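PDB 6UOF: transcriptional regulator containing CBS domains from Streptococcus pneumoniae, which probably regulates transcription in response to a small ligand, perhaps an adenine nucleotide, sensed by the paired CBS domains that make up this fragment. Local coordinates for residues A[1-4]-A[5-9]; A[32-36]-A[37-41]; A[64-67]-A[68-71]. One frame throughout, in Å; residues are numbered along the deposited sequence. Where two conformers were deposited one is given.

Overall arrangement
The three contacts follow one another along a CBS pair. Contact 1 (1-9) holds the N-terminal lead-in and helix 5-8, contact 2 (32-41) the passage from helix 24-34 into strand 39-42, and contact 3 (64-71) the turn that opens the second CBS repeat. Contacts 1 and 3 lie on opposite sides of the chain's centre, their own centres about 31 Å apart. Contacts 2 and 3, about 14 Å apart between centres, touch: V41 packs on I66 and M70. Residues 1-9 rest on helix 83-93 and strands 97-101 and 107-112, whereas 64-71 rest on helix 24-34 and strands 39-42 and 48-52. Each CBS repeat thus appears to pack its opening turn on the other, as in intertwined CBS pairs.

Contact 1 (A[1-4]-A[5-9]); sequences DILT and VEKLY
K7 stretches its aliphatic chain back along the segment that precedes its helix, passing L3 and ending at I2. Its CG stands anti to the carbonyl carbon (chi1 -59°) and the rest of the chain is fully extended, which carries the ammonium group far enough to bond the backbone of I2. There K7 NZ donates to I2 O at 3.2 Å, approaching from above the carbonyl plane. Along the way the methylenes cross L3 obliquely, with K7 CD 3.9 Å from L3 CD1 and K7 CB a little further from the same methyl. With its CG anti to the backbone N (chi1 -174°), L3 touches the lysine with one branch and L8 with the other, L3 CD2 meeting L8 CD1 at 4.3 Å.

T4 sits at the start of the turn. T4 O accepts K7 N at 3.2 Å, with an N-H...O angle of 147°, and the donor again stands above the carbonyl plane. T4 OG1 lies 3.8 Å from E6 CB. The turn continues one residue on, where V5 O takes L8 N at 3.0 Å and, weakly, Y9 N. Lysine and glutamate remain on the exposed side, whereas V5 is buried.

The inner side of this turn belongs to the other half of the molecule. V5 packs on I83 of helix 83-93 and on V100 and V111 of the sheet, Y9 on L108 and V100, while backbone bonds join L3 to I83 and V5 to T81. A short N-terminal helical turn of the first CBS repeat, laid on the helix and strands of the second, is characteristic of the intertwined CBS pair, or Bateman module.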
# COMPACT_ATOMS: atom_id res chain seq x y z
N ASP A 1 -15.15 1.18 19.48
CA ASP A 1 -14.97 2.48 18.75
C ASP A 1 -15.70 2.39 17.41
O ASP A 1 -15.67 1.31 16.79
CB ASP A 1 -13.49 2.82 18.56
CG ASP A 1 -12.73 3.04 19.87
OD1 ASP A 1 -13.36 3.51 20.85
OD2 ASP A 1 -11.51 2.75 19.89
N ILE A 2 -16.32 3.49 16.98
CA ILE A 2 -17.09 3.50 15.70
C ILE A 2 -16.16 3.82 14.52
O ILE A 2 -16.54 3.43 13.40
CB ILE A 2 -18.27 4.48 15.76
CG1 ILE A 2 -17.82 5.92 16.05
CG2 ILE A 2 -19.32 4.01 16.75
CD1 ILE A 2 -18.93 6.95 15.95
N LEU A 3 -15.01 4.48 14.71
CA LEU A 3 -14.22 4.90 13.52
C LEU A 3 -13.43 3.71 12.97
O LEU A 3 -12.51 3.22 13.65
CB LEU A 3 -13.31 6.09 13.85
CG LEU A 3 -12.59 6.68 12.64
CD1 LEU A 3 -13.57 7.17 11.59
CD2 LEU A 3 -11.67 7.81 13.06
N THR A 4 -13.79 3.29 11.75
CA THR A 4 -13.15 2.13 11.09
C THR A 4 -12.42 2.54 9.81
O THR A 4 -12.63 3.66 9.32
CB THR A 4 -14.21 1.08 10.76
OG1 THR A 4 -15.10 1.73 9.87
CG2 THR A 4 -14.96 0.56 11.98
N VAL A 5 -11.61 1.62 9.28
CA VAL A 5 -10.88 1.81 8.00
C VAL A 5 -11.84 2.18 6.86
O VAL A 5 -11.49 3.01 6.02
CB VAL A 5 -10.08 0.54 7.70
CG1 VAL A 5 -9.58 0.48 6.27
CG2 VAL A 5 -8.92 0.38 8.69
N GLU A 6 -13.01 1.55 6.83
CA GLU A 6 -13.98 1.82 5.74
C GLU A 6 -14.21 3.33 5.54
O GLU A 6 -14.33 3.76 4.38
CB GLU A 6 -15.29 1.11 6.10
CG GLU A 6 -16.30 1.07 4.97
CD GLU A 6 -17.51 0.20 5.25
OE1 GLU A 6 -17.79 -0.10 6.43
OE2 GLU A 6 -18.19 -0.17 4.27
N LYS A 7 -14.25 4.09 6.62
CA LYS A 7 -14.60 5.53 6.54
C LYS A 7 -13.45 6.39 6.00
O LYS A 7 -13.74 7.47 5.48
CB LYS A 7 -15.06 5.99 7.93
CG LYS A 7 -16.26 5.23 8.49
CD LYS A 7 -16.78 5.72 9.82
CE LYS A 7 -17.92 4.88 10.36
NZ LYS A 7 -18.39 5.38 11.68
N LEU A 8 -12.20 5.90 6.08
CA LEU A 8 -10.97 6.68 5.77
C LEU A 8 -10.16 6.16 4.59
O LEU A 8 -9.32 6.92 4.09
CB LEU A 8 -10.06 6.64 7.01
CG LEU A 8 -10.38 7.64 8.11
CD1 LEU A 8 -9.54 7.35 9.35
CD2 LEU A 8 -10.10 9.04 7.61
N TYR A 9 -10.43 4.95 4.12
CA TYR A 9 -9.48 4.36 3.15
C TYR A 9 -9.65 4.98 1.76
O TYR A 9 -10.69 5.59 1.44
CB TYR A 9 -9.58 2.83 3.14
CG TYR A 9 -10.57 2.25 2.16
CD1 TYR A 9 -11.93 2.33 2.39
CD2 TYR A 9 -10.14 1.62 1.00
CE1 TYR A 9 -12.84 1.79 1.49
CE2 TYR A 9 -11.03 1.09 0.09
CZ TYR A 9 -12.39 1.18 0.34
OH TYR A 9 -13.27 0.64 -0.55

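Contact 2 (A[32-36]-A[37-41]); sequences RKNRS and SRFPV. With NA (sodium ion), chain C.
Helix 24-34 ends at N34. R35 then takes a positive phi (63°), which breaks the helical path, and S36 is extended as the chain heads for strand 39-42. The stretch is the alpha-to-beta joint of the beta-alpha-beta unit of the first CBS domain, formed with strand 18-19.

Side-chain contact across the joint centres on F39. The F39 ring reaches back to the turn, so that F39 CZ comes 3.3 Å from S36 O and 4.0 Å from S36 CB; the carbonyl oxygen meets the ring obliquely. The CG of F39 is anti to its carbonyl carbon (chi1 -59°), which turns the ring back to S36, where it also packs on Y27, L30 and V31 of the helix. N34 ND2 lies obliquely by the same ring, 4.4 Å from F39 CE1, and is held by a hydrogen bond to Y15 O.

At the C-terminal end of the helix a sodium ion is bound by N34 O at 2.3 Å and by three waters. S36 belongs to the second shell: S36 OG is hydrogen-bonded to water 1 at 3.0 Å and to water 2 at 2.7 Å.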
# COMPACT_ATOMS: atom_id res chain seq x y z
N ARG A 32 5.44 9.92 -10.00
CA ARG A 32 5.27 11.32 -10.50
C ARG A 32 3.81 11.63 -10.82
O ARG A 32 3.40 12.78 -10.62
CB ARG A 32 6.21 11.53 -11.67
CG ARG A 32 7.65 11.30 -11.25
CD ARG A 32 8.66 12.05 -12.06
NE ARG A 32 8.48 13.48 -11.89
CZ ARG A 32 9.14 14.39 -12.58
NH1 ARG A 32 10.04 14.01 -13.47
NH2 ARG A 32 8.90 15.68 -12.39
N LYS A 33 3.04 10.66 -11.26
CA LYS A 33 1.61 10.92 -11.59
C LYS A 33 0.79 11.07 -10.31
O LYS A 33 -0.12 11.93 -10.30
CB LYS A 33 1.05 9.79 -12.45
CG LYS A 33 1.41 9.86 -13.93
CD LYS A 33 0.72 8.80 -14.76
CE LYS A 33 0.80 9.07 -16.24
NZ LYS A 33 -0.14 8.21 -17.01
N ASN A 34 1.14 10.32 -9.26
CA ASN A 34 0.29 10.27 -8.04
C ASN A 34 0.89 11.04 -6.86
O ASN A 34 0.16 11.25 -5.88
CB ASN A 34 0.02 8.82 -7.64
CG ASN A 34 -0.89 8.10 -8.61
OD1 ASN A 34 -0.98 8.44 -9.79
ND2 ASN A 34 -1.57 7.08 -8.12
N ARG A 35 2.17 11.41 -6.96
CA ARG A 35 2.80 12.22 -5.88
C ARG A 35 2.83 11.41 -4.59
O ARG A 35 2.73 12.02 -3.52
CB ARG A 35 2.04 13.52 -5.60
CG ARG A 35 1.75 14.38 -6.82
CD ARG A 35 3.01 14.82 -7.54
NE ARG A 35 2.67 15.65 -8.68
CZ ARG A 35 2.43 16.95 -8.61
NH1 ARG A 35 2.51 17.58 -7.45
NH2 ARG A 35 2.11 17.62 -9.71
N SER A 36 2.99 10.09 -4.69
CA SER A 36 3.11 9.14 -3.55
C SER A 36 4.24 8.18 -3.91
O SER A 36 4.50 8.02 -5.12
CB SER A 36 1.83 8.39 -3.28
OG SER A 36 0.79 9.24 -2.84
N SER A 37 4.85 7.53 -2.92
CA SER A 37 6.01 6.65 -3.25
C SER A 37 5.92 5.25 -2.62
O SER A 37 6.88 4.48 -2.79
CB SER A 37 7.29 7.30 -2.83
OG SER A 37 7.31 7.50 -1.43
N ARG A 38 4.84 4.94 -1.93
CA ARG A 38 4.69 3.61 -1.30
C ARG A 38 3.38 3.01 -1.80
O ARG A 38 2.32 3.59 -1.57
CB ARG A 38 4.76 3.71 0.22
CG ARG A 38 6.06 4.34 0.69
CD ARG A 38 6.28 4.28 2.18
NE ARG A 38 7.60 4.81 2.49
CZ ARG A 38 8.11 4.88 3.71
NH1 ARG A 38 7.43 4.45 4.75
NH2 ARG A 38 9.32 5.38 3.87
N PHE A 39 3.50 1.89 -2.49
CA PHE A 39 2.29 1.29 -3.10
C PHE A 39 2.15 -0.18 -2.79
O PHE A 39 3.16 -0.91 -2.73
CB PHE A 39 2.31 1.42 -4.63
CG PHE A 39 2.39 2.84 -5.12
CD1 PHE A 39 1.27 3.66 -5.07
CD2 PHE A 39 3.57 3.38 -5.59
CE1 PHE A 39 1.34 4.98 -5.50
CE2 PHE A 39 3.63 4.68 -6.03
CZ PHE A 39 2.52 5.48 -5.98
N PRO A 40 0.91 -0.69 -2.64
CA PRO A 40 0.70 -2.14 -2.56
C PRO A 40 0.95 -2.76 -3.93
O PRO A 40 0.73 -2.13 -4.96
CB PRO A 40 -0.78 -2.26 -2.18
CG PRO A 40 -1.43 -1.02 -2.77
CD PRO A 40 -0.37 0.06 -2.64
N VAL A 41 1.37 -4.02 -3.90
CA VAL A 41 1.63 -4.80 -5.14
C VAL A 41 0.72 -6.03 -5.15
O VAL A 41 0.66 -6.74 -4.14
CB VAL A 41 3.09 -5.24 -5.22
CG1 VAL A 41 3.35 -5.90 -6.55
CG2 VAL A 41 4.05 -4.07 -5.00
NA NA C . -1.89 10.91 -4.90
O HOH W 1 -0.57 11.94 -3.14
O HOH W 2 -1.47 8.72 -4.18
O HOH W 3 -3.17 9.81 -6.49

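Contact 3 (A[64-67]-A[68-71]); sequences TTID and KVMS
I66 O is gripped by two backbone amides. M70 N, 2.9 Å from I66 O, arrives nearly along the C=O axis (175°), and V69 N, 3.0 Å from I66 O, comes from above the carbonyl plane. The bonds K68 N to T65 O and V69 N to I66 O, each spanning three residues, make the short 3-10 turn at the start of the second CBS repeat, while M70 N adds an alpha-type bond, spanning four, to the same I66 O. The turn is probably the counterpart, in the second repeat, of the turn at residues 4-9.

T65 OG1 donates to D67 OD1 at 2.6 Å, meeting the oxygen almost head-on from beyond the C-O bond. D67 holds its CG between the backbone N and the carbonyl carbon (chi1 67°), a torsion that turns the carboxylate back to T65. K68 lies side by side with D67 through its CG, but its chain bends at chi3 and the two charged ends stay apart. T64 CG2 packs against V69 CG1 at 3.8 Å.

Toward the first CBS domain, I66 packs on Y27, V69 on V24, and M70, present as selenomethionine, on V49. M70 crosses I66 at about a right angle, CB to CG2, and its CE lies 3.8 Å from D67 CA. A water bridges the backbone, donating to D67 O at 2.7 Å and to M70 O at 2.9 Å.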
# COMPACT_ATOMS: atom_id res chain seq x y z
N THR A 64 13.69 -3.97 -14.33
CA THR A 64 13.42 -5.06 -13.35
C THR A 64 11.95 -5.11 -12.95
O THR A 64 11.33 -4.02 -12.76
CB THR A 64 14.30 -4.92 -12.11
OG1 THR A 64 15.66 -4.99 -12.54
CG2 THR A 64 14.04 -6.00 -11.08
N THR A 65 11.39 -6.31 -12.81
CA THR A 65 9.98 -6.43 -12.39
C THR A 65 9.83 -6.14 -10.89
O THR A 65 10.76 -6.40 -10.09
CB THR A 65 9.36 -7.79 -12.75
OG1 THR A 65 10.21 -8.86 -12.32
CG2 THR A 65 9.09 -7.92 -14.23
N ILE A 66 8.66 -5.63 -10.54
CA ILE A 66 8.40 -5.22 -9.13
C ILE A 66 8.52 -6.41 -8.17
O ILE A 66 8.97 -6.20 -7.03
CB ILE A 66 7.03 -4.53 -9.04
CG1 ILE A 66 7.02 -3.23 -9.86
CG2 ILE A 66 6.62 -4.30 -7.60
CD1 ILE A 66 8.01 -2.17 -9.40
N ASP A 67 8.15 -7.63 -8.59
CA ASP A 67 8.21 -8.75 -7.64
C ASP A 67 9.64 -8.97 -7.14
O ASP A 67 9.78 -9.46 -6.02
CB ASP A 67 7.68 -10.06 -8.25
CG ASP A 67 8.54 -10.63 -9.37
OD1 ASP A 67 8.89 -9.88 -10.29
OD2 ASP A 67 8.88 -11.82 -9.27
N LYS A 68 10.65 -8.56 -7.91
CA LYS A 68 12.06 -8.83 -7.54
C LYS A 68 12.63 -7.69 -6.68
O LYS A 68 13.77 -7.86 -6.22
CB LYS A 68 12.85 -9.16 -8.81
CG LYS A 68 12.41 -10.48 -9.47
CD LYS A 68 13.23 -10.99 -10.63
CE LYS A 68 14.67 -11.24 -10.23
NZ LYS A 68 15.43 -11.94 -11.31
N VAL A 69 11.88 -6.60 -6.46
CA VAL A 69 12.42 -5.47 -5.64
C VAL A 69 11.50 -5.17 -4.45
O VAL A 69 11.94 -4.55 -3.49
CB VAL A 69 12.64 -4.18 -6.46
CG1 VAL A 69 13.46 -4.42 -7.72
CG2 VAL A 69 11.33 -3.50 -6.83
N MSE A 70 10.25 -5.61 -4.47
CA MSE A 70 9.29 -5.25 -3.44
C MSE A 70 9.64 -5.84 -2.08
O MSE A 70 10.31 -6.88 -1.99
CB MSE A 70 7.88 -5.70 -3.86
CG MSE A 70 7.70 -7.18 -3.82
SE MSE A 70 5.99 -7.69 -4.63
CE MSE A 70 6.21 -9.63 -4.55
N SER A 71 9.16 -5.15 -1.04
CA SER A 71 9.29 -5.52 0.36
C SER A 71 8.15 -6.46 0.77
O SER A 71 7.15 -6.57 0.01
CB SER A 71 9.23 -4.31 1.26
OG SER A 71 10.29 -3.41 1.01
O HOH W 4 11.37 -8.75 -3.91